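PDB 7P18: 3-oxosteroid 1-dehydrogenase from Sterolibacterium denitrificans, which probably catalyses the FAD-dependent introduction of the 1,2 double bond into 3-oxosteroids, yielding 3-oxo-Delta(1)-steroids and passing the electrons to an acceptor. Local coordinates for residues P56-M61 against Y109-R114; T131-L136 against T165-H170; P232-I237 against V250-G255. All coordinates share one frame; numbering follows the deposited sequence.

Overall arrangement
Contacts 1 and 2 are neighbours, with centres about 11 Å apart, because strand 109-111 of contact 1 pairs antiparallel with strand 131-138 of contact 2. Glu133 N lies 2.8 Å from Phe110 O, a probable hydrogen bond, and Cys112 N probably bonds to Thr131 O in the same way. Contact 2 reaches the steroid pocket through Ala166, which touches the bound androsta-1,4-diene-3,17-dione. Contact 1 stands further back, the Tyr109 side chain lying about 8 Å from FAD. Contact 3 belongs to a separate sheet, its centre about 40 Å from that of contact 1 and 37 Å from that of contact 2, and holds the adenine end of FAD.

Contact 1. Residues P56-M61 against Y109-R114; sequences PNNSQM and YFPCHR
An Asx turn inside a type I beta turn, in the loop after strand 53-54, presents Gln60 to Pro111 and to the backbone of Tyr109 on strand 109-111. The turn is defined by Gln60 N, which donates to Asn58 OD1 at 3.1 Å with an N-H...O angle of 145°, in the carbonyl plane and on a lone pair. Met61 N to Asn58 O, at 3.4 Å, is only a weak closing bond, which leaves the side-chain bond as the shorter of the two. The other half of the Asn58 amide is also held, ND2 donating to the backbone oxygens of Ile55 and Gly129. Across the contact, Asn58 OD1 also lies 3.8 Å from Pro111 CG.

Gln60 makes most of the contact. Its CB lies against the outer corner of the proline ring, 3.4 Å from Pro111 CG. With CG beside the backbone N (chi1 -63°) and the chain extended beyond it, the amide runs along the strand to Tyr109. There Gln60 NE2 donates weakly to Tyr109 O at 3.3 Å, with an N-H...O angle of 147°. Gln60 OE1 stands equally far from Tyr109 O, also 3.3 Å, and as a second acceptor it adds no bond. His113 turns its ring edge to the turn: Gln60 O lies near the ring plane, 3.8 Å from His113 CE1, while Pro111 O sits 3.5 Å above one face of the His113 ring, offset toward the rim.

Only 208 Å² is buried in all. Because its one direct hydrogen bond is weak and the shortest carbon contact involves proline, the contact probably rests more on packing than on polar bonds: the Asx turn bond would hold the loop backbone, and Pro111 meets it with an apolar ring that has no N-H to offer.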
loop_
_atom_site.group_PDB
_atom_site.type_symbol
_atom_site.label_atom_id
_atom_site.label_comp_id
_atom_site.label_asym_id
_atom_site.label_seq_id
_atom_site.Cartn_x
_atom_site.Cartn_y
_atom_site.Cartn_z
ATOM N N PRO A 56 16.340 -0.879 3.831
ATOM C CA PRO A 56 17.603 -1.531 3.504
ATOM C C PRO A 56 18.535 -1.374 4.720
ATOM O O PRO A 56 18.520 -0.354 5.356
ATOM C CB PRO A 56 18.101 -0.804 2.262
ATOM C CG PRO A 56 16.835 -0.135 1.709
ATOM C CD PRO A 56 16.018 0.238 2.921
ATOM N N ASN A 57 19.343 -2.405 4.940
ATOM C CA ASN A 57 20.476 -2.387 5.895
ATOM C C ASN A 57 19.938 -2.139 7.303
ATOM O O ASN A 57 20.658 -1.485 8.139
ATOM C CB ASN A 57 21.521 -1.357 5.490
ATOM C CG ASN A 57 22.879 -1.608 6.128
ATOM O OD1 ASN A 57 23.248 -2.755 6.502
ATOM N ND2 ASN A 57 23.634 -0.524 6.194
ATOM N N ASN A 58 18.714 -2.589 7.602
ATOM C CA ASN A 58 18.195 -2.449 8.993
ATOM C C ASN A 58 19.037 -3.381 9.892
ATOM O O ASN A 58 19.581 -4.423 9.397
ATOM C CB ASN A 58 16.688 -2.695 9.083
ATOM C CG ASN A 58 16.287 -4.121 8.828
ATOM O OD1 ASN A 58 16.507 -4.970 9.699
ATOM N ND2 ASN A 58 15.726 -4.404 7.644
ATOM N N SER A 59 19.055 -3.047 11.193
ATOM C CA SER A 59 19.900 -3.666 12.249
ATOM C C SER A 59 19.500 -5.119 12.531
ATOM O O SER A 59 20.260 -5.809 13.228
ATOM C CB SER A 59 19.849 -2.827 13.515
ATOM O OG SER A 59 18.570 -2.927 14.154
ATOM N N GLN A 60 18.321 -5.565 12.087
ATOM C CA GLN A 60 17.710 -6.854 12.475
ATOM C C GLN A 60 17.881 -7.881 11.369
ATOM O O GLN A 60 17.411 -9.026 11.512
ATOM C CB GLN A 60 16.257 -6.625 12.903
ATOM C CG GLN A 60 16.130 -5.730 14.136
ATOM C CD GLN A 60 14.681 -5.390 14.398
ATOM O OE1 GLN A 60 13.859 -6.285 14.671
ATOM N NE2 GLN A 60 14.367 -4.120 14.242
ATOM N N MET A 61 18.555 -7.536 10.273
ATOM C CA MET A 61 18.680 -8.469 9.143
ATOM C C MET A 61 19.517 -9.713 9.515
ATOM O O MET A 61 20.530 -9.562 10.204
ATOM C CB MET A 61 19.250 -7.748 7.920
ATOM C CG MET A 61 18.242 -6.811 7.289
ATOM S SD MET A 61 18.902 -5.888 5.883
ATOM C CE MET A 61 18.834 -7.152 4.626
ATOM N N TYR A 109 8.752 -3.103 15.087
ATOM C CA TYR A 109 9.010 -3.587 13.711
ATOM C C TYR A 109 10.086 -4.664 13.754
ATOM O O TYR A 109 11.069 -4.482 14.498
ATOM C CB TYR A 109 9.413 -2.453 12.762
ATOM C CG TYR A 109 8.208 -1.825 12.098
ATOM C CD1 TYR A 109 7.475 -0.828 12.722
ATOM C CD2 TYR A 109 7.747 -2.308 10.882
ATOM C CE1 TYR A 109 6.316 -0.312 12.169
ATOM C CE2 TYR A 109 6.605 -1.772 10.282
ATOM C CZ TYR A 109 5.877 -0.799 10.935
ATOM O OH TYR A 109 4.739 -0.280 10.369
ATOM N N PHE A 110 9.931 -5.686 12.927
ATOM C CA PHE A 110 10.933 -6.760 12.742
ATOM C C PHE A 110 10.967 -7.131 11.264
ATOM O O PHE A 110 10.006 -6.863 10.526
ATOM C CB PHE A 110 10.600 -7.968 13.634
ATOM C CG PHE A 110 9.301 -8.653 13.290
ATOM C CD1 PHE A 110 8.086 -8.139 13.724
ATOM C CD2 PHE A 110 9.285 -9.788 12.521
ATOM C CE1 PHE A 110 6.890 -8.765 13.398
ATOM C CE2 PHE A 110 8.094 -10.396 12.165
ATOM C CZ PHE A 110 6.899 -9.905 12.626
ATOM N N PRO A 111 12.043 -7.770 10.770
ATOM C CA PRO A 111 12.161 -8.058 9.342
ATOM C C PRO A 111 11.269 -9.219 8.888
ATOM O O PRO A 111 11.071 -10.164 9.654
ATOM C CB PRO A 111 13.638 -8.464 9.125
ATOM C CG PRO A 111 14.330 -7.959 10.392
ATOM C CD PRO A 111 13.280 -8.130 11.494
ATOM N N CYS A 112 10.754 -9.117 7.662
ATOM C CA CYS A 112 10.222 -10.259 6.888
ATOM C C CYS A 112 11.396 -10.959 6.189
ATOM O O CYS A 112 11.766 -10.591 5.048
ATOM C CB CYS A 112 9.150 -9.793 5.919
ATOM S SG CYS A 112 7.786 -8.942 6.748
ATOM N N HIS A 113 12.001 -11.931 6.876
ATOM C CA HIS A 113 13.329 -12.499 6.538
ATOM C C HIS A 113 13.326 -13.138 5.151
ATOM O O HIS A 113 14.403 -13.158 4.484
ATOM C CB HIS A 113 13.787 -13.506 7.620
ATOM C CG HIS A 113 13.907 -12.880 8.966
ATOM N ND1 HIS A 113 14.914 -11.975 9.262
ATOM C CD2 HIS A 113 13.187 -13.033 10.099
ATOM C CE1 HIS A 113 14.793 -11.562 10.495
ATOM N NE2 HIS A 113 13.725 -12.191 11.037
ATOM N N ARG A 114 12.184 -13.662 4.721
ATOM C CA ARG A 114 12.112 -14.428 3.441
ATOM C C ARG A 114 11.469 -13.612 2.315
ATOM O O ARG A 114 11.277 -14.174 1.205
ATOM C CB ARG A 114 11.324 -15.724 3.673
ATOM C CG ARG A 114 11.939 -16.652 4.707
ATOM C CD ARG A 114 10.939 -17.732 5.113
ATOM N NE ARG A 114 10.554 -18.515 3.950
ATOM C CZ ARG A 114 9.441 -19.224 3.840
ATOM N NH1 ARG A 114 8.588 -19.318 4.851
ATOM N NH2 ARG A 114 9.209 -19.866 2.706
#

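Contact 2. Residues T131-L136 against T165-H170; sequences TMEPML and TATEAH
Glu133, on strand 131-138, reaches across to Thr165, Ala166 and Thr167 and binds the first amides of helix 166-174, beside the steroid pocket. Its CB starts the side chain off the strand, and chi1 of 77° puts CG between the backbone N and the carbonyl carbon. From there the chain runs extended to the helix, with Phe110 and Cys112 packed against it. Glu133 CD comes within 3.7 Å of Thr165 CB, the two side chains crossing at about a right angle. Glu133 OE1 accepts from Ala166 N at 2.8 Å (N-H...O 153°) on its syn lone pair. Glu133 OE2 takes two donors: Thr167 N, also on the syn lone pair at 2.8 Å, and the Thr167 hydroxyl OG1, which meets it nearly along the C-O axis at 2.6 Å. Two helix-start amides and a hydroxyl thus grip the buried carboxylate and hold it from turning; the helix end would probably stabilise its negative charge.

The helix also caps itself. Thr165, the N-cap, and Glu168 form a capping box, in which Glu168 N donates to Thr165 OG1 at 2.9 Å while Thr165 N donates to Glu168 OE1. Ala166, the first helical residue after this cap, touches the bound androsta-1,4-diene-3,17-dione. Beside Thr165, Leu136 supplies an apolar flank, Leu136 CD2 resting 4.1 Å from Thr165 CG2.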
loop_
_atom_site.group_PDB
_atom_site.type_symbol
_atom_site.label_atom_id
_atom_site.label_comp_id
_atom_site.label_asym_id
_atom_site.label_seq_id
_atom_site.Cartn_x
_atom_site.Cartn_y
_atom_site.Cartn_z
ATOM N N THR A 131 12.390 -5.649 3.827
ATOM C CA THR A 131 10.980 -5.483 4.247
ATOM C C THR A 131 10.868 -5.803 5.747
ATOM O O THR A 131 11.392 -6.839 6.152
ATOM C CB THR A 131 10.045 -6.358 3.415
ATOM O OG1 THR A 131 10.074 -5.956 2.044
ATOM C CG2 THR A 131 8.637 -6.293 3.959
ATOM N N MET A 132 10.200 -4.931 6.489
ATOM C CA MET A 132 9.905 -5.066 7.930
ATOM C C MET A 132 8.406 -4.861 8.161
ATOM O O MET A 132 7.751 -4.092 7.382
ATOM C CB MET A 132 10.698 -4.070 8.770
ATOM C CG MET A 132 12.216 -4.034 8.489
ATOM S SD MET A 132 13.079 -2.893 9.609
ATOM C CE MET A 132 13.253 -3.929 11.057
ATOM N N GLU A 133 7.887 -5.510 9.205
ATOM C CA GLU A 133 6.453 -5.391 9.561
ATOM C C GLU A 133 6.282 -5.281 11.074
ATOM O O GLU A 133 7.218 -5.551 11.857
ATOM C CB GLU A 133 5.705 -6.575 8.978
ATOM C CG GLU A 133 5.893 -7.882 9.765
ATOM C CD GLU A 133 4.831 -8.906 9.418
ATOM O OE1 GLU A 133 3.625 -8.487 9.215
ATOM O OE2 GLU A 133 5.217 -10.094 9.272
ATOM N N PRO A 134 5.087 -4.839 11.513
ATOM C CA PRO A 134 4.786 -4.690 12.932
ATOM C C PRO A 134 4.453 -6.003 13.649
ATOM O O PRO A 134 3.856 -6.910 13.043
ATOM C CB PRO A 134 3.516 -3.841 12.984
ATOM C CG PRO A 134 3.243 -3.417 11.549
ATOM C CD PRO A 134 4.000 -4.352 10.651
ATOM N N MET A 135 4.883 -6.117 14.902
ATOM C CA MET A 135 4.321 -7.123 15.838
ATOM C C MET A 135 2.840 -6.775 16.083
ATOM O O MET A 135 2.454 -5.571 15.988
ATOM C CB MET A 135 5.083 -7.080 17.164
ATOM C CG MET A 135 6.540 -7.483 17.018
ATOM S SD MET A 135 7.319 -7.658 18.663
ATOM C CE MET A 135 6.592 -9.228 19.152
ATOM N N LEU A 136 2.017 -7.780 16.361
ATOM C CA LEU A 136 0.607 -7.538 16.797
ATOM C C LEU A 136 0.611 -6.505 17.926
ATOM O O LEU A 136 1.488 -6.547 18.819
ATOM C CB LEU A 136 -0.040 -8.855 17.232
ATOM C CG LEU A 136 -0.204 -9.944 16.178
ATOM C CD1 LEU A 136 -0.926 -11.149 16.784
ATOM C CD2 LEU A 136 -0.976 -9.464 14.962
ATOM N N THR A 165 0.122 -11.315 11.518
ATOM C CA THR A 165 1.282 -10.695 10.840
ATOM C C THR A 165 1.370 -11.324 9.466
ATOM O O THR A 165 0.818 -12.431 9.280
ATOM C CB THR A 165 2.577 -10.934 11.621
ATOM O OG1 THR A 165 2.823 -12.346 11.653
ATOM C CG2 THR A 165 2.488 -10.377 13.022
ATOM N N ALA A 166 2.022 -10.656 8.528
ATOM C CA ALA A 166 2.319 -11.203 7.184
ATOM C C ALA A 166 3.172 -12.461 7.348
ATOM O O ALA A 166 2.959 -13.428 6.601
ATOM C CB ALA A 166 3.002 -10.189 6.309
ATOM N N THR A 167 4.089 -12.454 8.312
ATOM C CA THR A 167 4.947 -13.635 8.598
ATOM C C THR A 167 4.046 -14.828 8.975
ATOM O O THR A 167 4.142 -15.858 8.287
ATOM C CB THR A 167 5.959 -13.322 9.705
ATOM O OG1 THR A 167 6.703 -12.169 9.276
ATOM C CG2 THR A 167 6.870 -14.502 9.979
ATOM N N GLU A 168 3.213 -14.664 10.006
ATOM C CA GLU A 168 2.262 -15.700 10.520
ATOM C C GLU A 168 1.376 -16.147 9.367
ATOM O O GLU A 168 1.210 -17.356 9.186
ATOM C CB GLU A 168 1.349 -15.175 11.626
ATOM C CG GLU A 168 1.943 -15.163 13.011
ATOM C CD GLU A 168 1.081 -14.359 13.941
ATOM O OE1 GLU A 168 0.127 -13.747 13.427
ATOM O OE2 GLU A 168 1.381 -14.308 15.166
ATOM N N ALA A 169 0.838 -15.197 8.608
ATOM C CA ALA A 169 -0.007 -15.460 7.423
ATOM C C ALA A 169 0.757 -16.347 6.448
ATOM O O ALA A 169 0.329 -17.485 6.313
ATOM C CB ALA A 169 -0.454 -14.174 6.752
ATOM N N HIS A 170 1.829 -15.827 5.822
ATOM C CA HIS A 170 2.446 -16.273 4.537
ATOM C C HIS A 170 2.443 -17.805 4.431
ATOM O O HIS A 170 2.210 -18.330 3.330
ATOM C CB HIS A 170 3.871 -15.711 4.372
ATOM C CG HIS A 170 4.645 -16.376 3.296
ATOM N ND1 HIS A 170 5.562 -17.365 3.571
ATOM C CD2 HIS A 170 4.654 -16.226 1.966
ATOM C CE1 HIS A 170 6.083 -17.813 2.458
ATOM N NE2 HIS A 170 5.521 -17.146 1.461
#

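Contact 3. Residues P232-I237 against V250-G255; sequences PFESLI and VVKRNG. With FAD (flavin-adenine dinucleotide), chain C.
Phe233 and Val251 pair in the beta hairpin of strands 233-239 and 245-253, part of a mixed four-stranded sheet, and a classic bulge follows where Glu234 and Ser235 both face Val250. The axes of 233-237 and 250-253 run at 158°, nearly antiparallel.

Among the backbone bonds, Lys252 N donates to Pro232 O at 3.1 Å. Val250 O marks the bulge by accepting twice, from Glu234 N at 2.8 Å and weakly from Ser235 N at 3.3 Å. Val250 N returns a bond to Ser235 O at 2.9 Å.

Side-chain packing is centred on Val250. Its chi1 of -176° sets CG1 anti to the backbone N and CG2 beside it, which turns Val250 CG2 to Ser235 OG, 3.3 Å away, and to Ile237 CG1. Glu234 extends over the neighbouring strand toward Lys252 CB, but Glu234 OE2 stays 6.0 Å from Lys252 NZ.

Cofactor binding uses the backbone of Phe233, whose side chain lies against helix 302-309. Its N-H and C=O match the adenine N1 and N6 edge, as in a base pair: Phe233 N donates to FAD N1A at 2.9 Å, and FAD N6A to Phe233 O at 3.1 Å (N-H...O 165°).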
loop_
_atom_site.group_PDB
_atom_site.type_symbol
_atom_site.label_atom_id
_atom_site.label_comp_id
_atom_site.label_asym_id
_atom_site.label_seq_id
_atom_site.Cartn_x
_atom_site.Cartn_y
_atom_site.Cartn_z
ATOM N N PRO A 232 -10.870 19.044 8.343
ATOM C CA PRO A 232 -10.142 19.112 7.085
ATOM C C PRO A 232 -9.351 20.412 6.904
ATOM O O PRO A 232 -9.888 21.509 7.115
ATOM C CB PRO A 232 -11.233 19.037 6.009
ATOM C CG PRO A 232 -12.489 19.516 6.716
ATOM C CD PRO A 232 -12.332 19.072 8.143
ATOM N N PHE A 233 -8.100 20.267 6.471
ATOM C CA PHE A 233 -7.344 21.350 5.823
ATOM C C PHE A 233 -8.144 21.885 4.647
ATOM O O PHE A 233 -8.685 21.082 3.847
ATOM C CB PHE A 233 -5.966 20.831 5.392
ATOM C CG PHE A 233 -5.248 21.737 4.439
ATOM C CD1 PHE A 233 -5.528 21.681 3.092
ATOM C CD2 PHE A 233 -4.251 22.599 4.890
ATOM C CE1 PHE A 233 -4.854 22.494 2.205
ATOM C CE2 PHE A 233 -3.571 23.398 3.992
ATOM C CZ PHE A 233 -3.880 23.353 2.662
ATOM N N GLU A 234 -8.131 23.209 4.480
ATOM C CA GLU A 234 -8.667 23.907 3.292
ATOM C C GLU A 234 -7.610 24.701 2.538
ATOM O O GLU A 234 -7.666 24.732 1.312
ATOM C CB GLU A 234 -9.674 24.980 3.722
ATOM C CG GLU A 234 -10.961 24.449 4.252
ATOM C CD GLU A 234 -12.076 25.485 4.259
ATOM O OE1 GLU A 234 -11.824 26.723 3.957
ATOM O OE2 GLU A 234 -13.191 25.040 4.556
ATOM N N SER A 235 -6.733 25.419 3.232
ATOM C CA SER A 235 -5.792 26.323 2.532
ATOM C C SER A 235 -4.573 26.639 3.406
ATOM O O SER A 235 -4.582 26.411 4.601
ATOM C CB SER A 235 -6.508 27.572 2.065
ATOM O OG SER A 235 -6.971 28.295 3.187
ATOM N N LEU A 236 -3.539 27.148 2.775
ATOM C CA LEU A 236 -2.288 27.562 3.450
ATOM C C LEU A 236 -2.392 29.058 3.799
ATOM O O LEU A 236 -2.985 29.816 3.007
ATOM C CB LEU A 236 -1.140 27.309 2.464
ATOM C CG LEU A 236 -0.817 25.834 2.188
ATOM C CD1 LEU A 236 0.090 25.683 0.965
ATOM C CD2 LEU A 236 -0.186 25.217 3.391
ATOM N N ILE A 237 -1.832 29.450 4.933
ATOM C CA ILE A 237 -1.588 30.885 5.281
ATOM C C ILE A 237 -0.131 31.203 4.900
ATOM O O ILE A 237 0.757 30.449 5.276
ATOM C CB ILE A 237 -1.911 31.133 6.765
ATOM C CG1 ILE A 237 -3.368 30.735 7.056
ATOM C CG2 ILE A 237 -1.608 32.575 7.154
ATOM C CD1 ILE A 237 -3.737 30.673 8.516
ATOM N N VAL A 250 -5.654 27.204 7.168
ATOM C CA VAL A 250 -7.114 27.292 7.480
ATOM C C VAL A 250 -7.690 25.874 7.462
ATOM O O VAL A 250 -7.489 25.163 6.451
ATOM C CB VAL A 250 -7.844 28.166 6.450
ATOM C CG1 VAL A 250 -9.314 28.326 6.834
ATOM C CG2 VAL A 250 -7.144 29.519 6.263
ATOM N N VAL A 251 -8.399 25.508 8.521
ATOM C CA VAL A 251 -9.224 24.276 8.584
ATOM C C VAL A 251 -10.706 24.649 8.749
ATOM O O VAL A 251 -11.033 25.826 9.015
ATOM C CB VAL A 251 -8.774 23.349 9.718
ATOM C CG1 VAL A 251 -7.325 22.910 9.501
ATOM C CG2 VAL A 251 -8.979 23.986 11.102
ATOM N N LYS A 252 -11.557 23.655 8.552
ATOM C CA LYS A 252 -13.010 23.685 8.873
ATOM C C LYS A 252 -13.196 22.812 10.109
ATOM O O LYS A 252 -12.985 21.613 10.020
ATOM C CB LYS A 252 -13.802 23.231 7.651
ATOM C CG LYS A 252 -15.291 23.523 7.696
ATOM C CD LYS A 252 -16.066 22.895 6.543
ATOM C CE LYS A 252 -17.382 22.280 6.985
ATOM N NZ LYS A 252 -18.400 22.395 5.918
ATOM N N ARG A 253 -13.482 23.428 11.257
ATOM C CA ARG A 253 -13.490 22.785 12.598
ATOM C C ARG A 253 -14.836 23.090 13.251
ATOM O O ARG A 253 -15.168 24.285 13.355
ATOM C CB ARG A 253 -12.317 23.334 13.413
ATOM C CG ARG A 253 -12.360 23.057 14.905
ATOM C CD ARG A 253 -12.152 21.614 15.241
ATOM N NE ARG A 253 -11.603 21.441 16.569
ATOM C CZ ARG A 253 -11.446 20.264 17.160
ATOM N NH1 ARG A 253 -11.798 19.161 16.525
ATOM N NH2 ARG A 253 -10.966 20.189 18.391
ATOM N N ASN A 254 -15.590 22.062 13.654
ATOM C CA ASN A 254 -16.979 22.229 14.166
ATOM C C ASN A 254 -17.796 23.013 13.133
ATOM O O ASN A 254 -18.653 23.804 13.546
ATOM C CB ASN A 254 -17.017 22.934 15.529
ATOM C CG ASN A 254 -16.280 22.159 16.601
ATOM O OD1 ASN A 254 -15.385 22.686 17.264
ATOM N ND2 ASN A 254 -16.628 20.893 16.754
ATOM N N GLY A 255 -17.511 22.819 11.846
ATOM C CA GLY A 255 -18.408 23.222 10.749
ATOM C C GLY A 255 -18.107 24.588 10.167
ATOM O O GLY A 255 -18.888 24.989 9.309
HETATM P PA FAD C . -2.860 7.969 4.111
HETATM O O1A FAD C . -2.354 6.805 4.884
HETATM O O2A FAD C . -4.069 7.639 3.277
HETATM O O5B FAD C . -3.187 9.118 5.151
HETATM C C5B FAD C . -3.680 10.391 4.653
HETATM C C4B FAD C . -4.663 10.929 5.648
HETATM O O4B FAD C . -4.904 12.332 5.354
HETATM C C3B FAD C . -6.046 10.246 5.659
HETATM O O3B FAD C . -6.425 9.874 6.980
HETATM C C2B FAD C . -6.972 11.306 5.054
HETATM O O2B FAD C . -8.329 11.146 5.445
HETATM C C1B FAD C . -6.277 12.601 5.475
HETATM N N9A FAD C . -6.626 13.774 4.672
HETATM C C8A FAD C . -6.931 13.848 3.343
HETATM N N7A FAD C . -7.301 15.070 2.970
HETATM C C5A FAD C . -7.181 15.837 4.122
HETATM C C6A FAD C . -7.411 17.204 4.389
HETATM N N6A FAD C . -7.894 18.076 3.496
HETATM N N1A FAD C . -7.192 17.633 5.650
HETATM C C2A FAD C . -6.754 16.754 6.556
HETATM N N3A FAD C . -6.574 15.434 6.443
HETATM C C4A FAD C . -6.780 15.045 5.172
HETATM N N1 FAD C . 2.270 0.421 1.184
HETATM C C2 FAD C . 3.397 -0.038 1.775
HETATM O O2 FAD C . 4.474 0.575 1.657
HETATM N N3 FAD C . 3.394 -1.141 2.530
HETATM C C4 FAD C . 2.338 -2.028 2.534
HETATM O O4 FAD C . 2.360 -2.960 3.331
HETATM C C4X FAD C . 1.134 -1.615 1.901
HETATM N N5 FAD C . 0.083 -2.418 1.914
HETATM C C5X FAD C . -1.084 -1.949 1.359
HETATM C C6 FAD C . -2.249 -2.746 1.443
HETATM C C7 FAD C . -3.485 -2.272 1.024
HETATM C C7M FAD C . -4.727 -3.131 1.152
HETATM C C8 FAD C . -3.585 -0.950 0.558
HETATM C C8M FAD C . -4.927 -0.392 0.119
HETATM C C9 FAD C . -2.442 -0.192 0.392
HETATM C C9A FAD C . -1.182 -0.642 0.834
HETATM N N10 FAD C . -0.007 0.114 0.698
HETATM C C10 FAD C . 1.185 -0.332 1.254
HETATM C "C1'" FAD C . -0.058 1.498 0.213
HETATM C "C2'" FAD C . -0.119 2.467 1.414
HETATM O "O2'" FAD C . -1.183 2.160 2.314
HETATM C "C3'" FAD C . -0.228 3.941 0.987
HETATM O "O3'" FAD C . 0.581 4.222 -0.157
HETATM C "C4'" FAD C . 0.105 4.860 2.144
HETATM O "O4'" FAD C . -0.720 4.497 3.241
HETATM C "C5'" FAD C . -0.063 6.332 1.832
HETATM O "O5'" FAD C . 0.191 7.033 3.065
HETATM P P FAD C . -0.140 8.583 3.185
HETATM O O1P FAD C . 0.230 8.885 4.573
HETATM O O2P FAD C . 0.358 9.362 2.052
HETATM O O3P FAD C . -1.775 8.614 3.101
#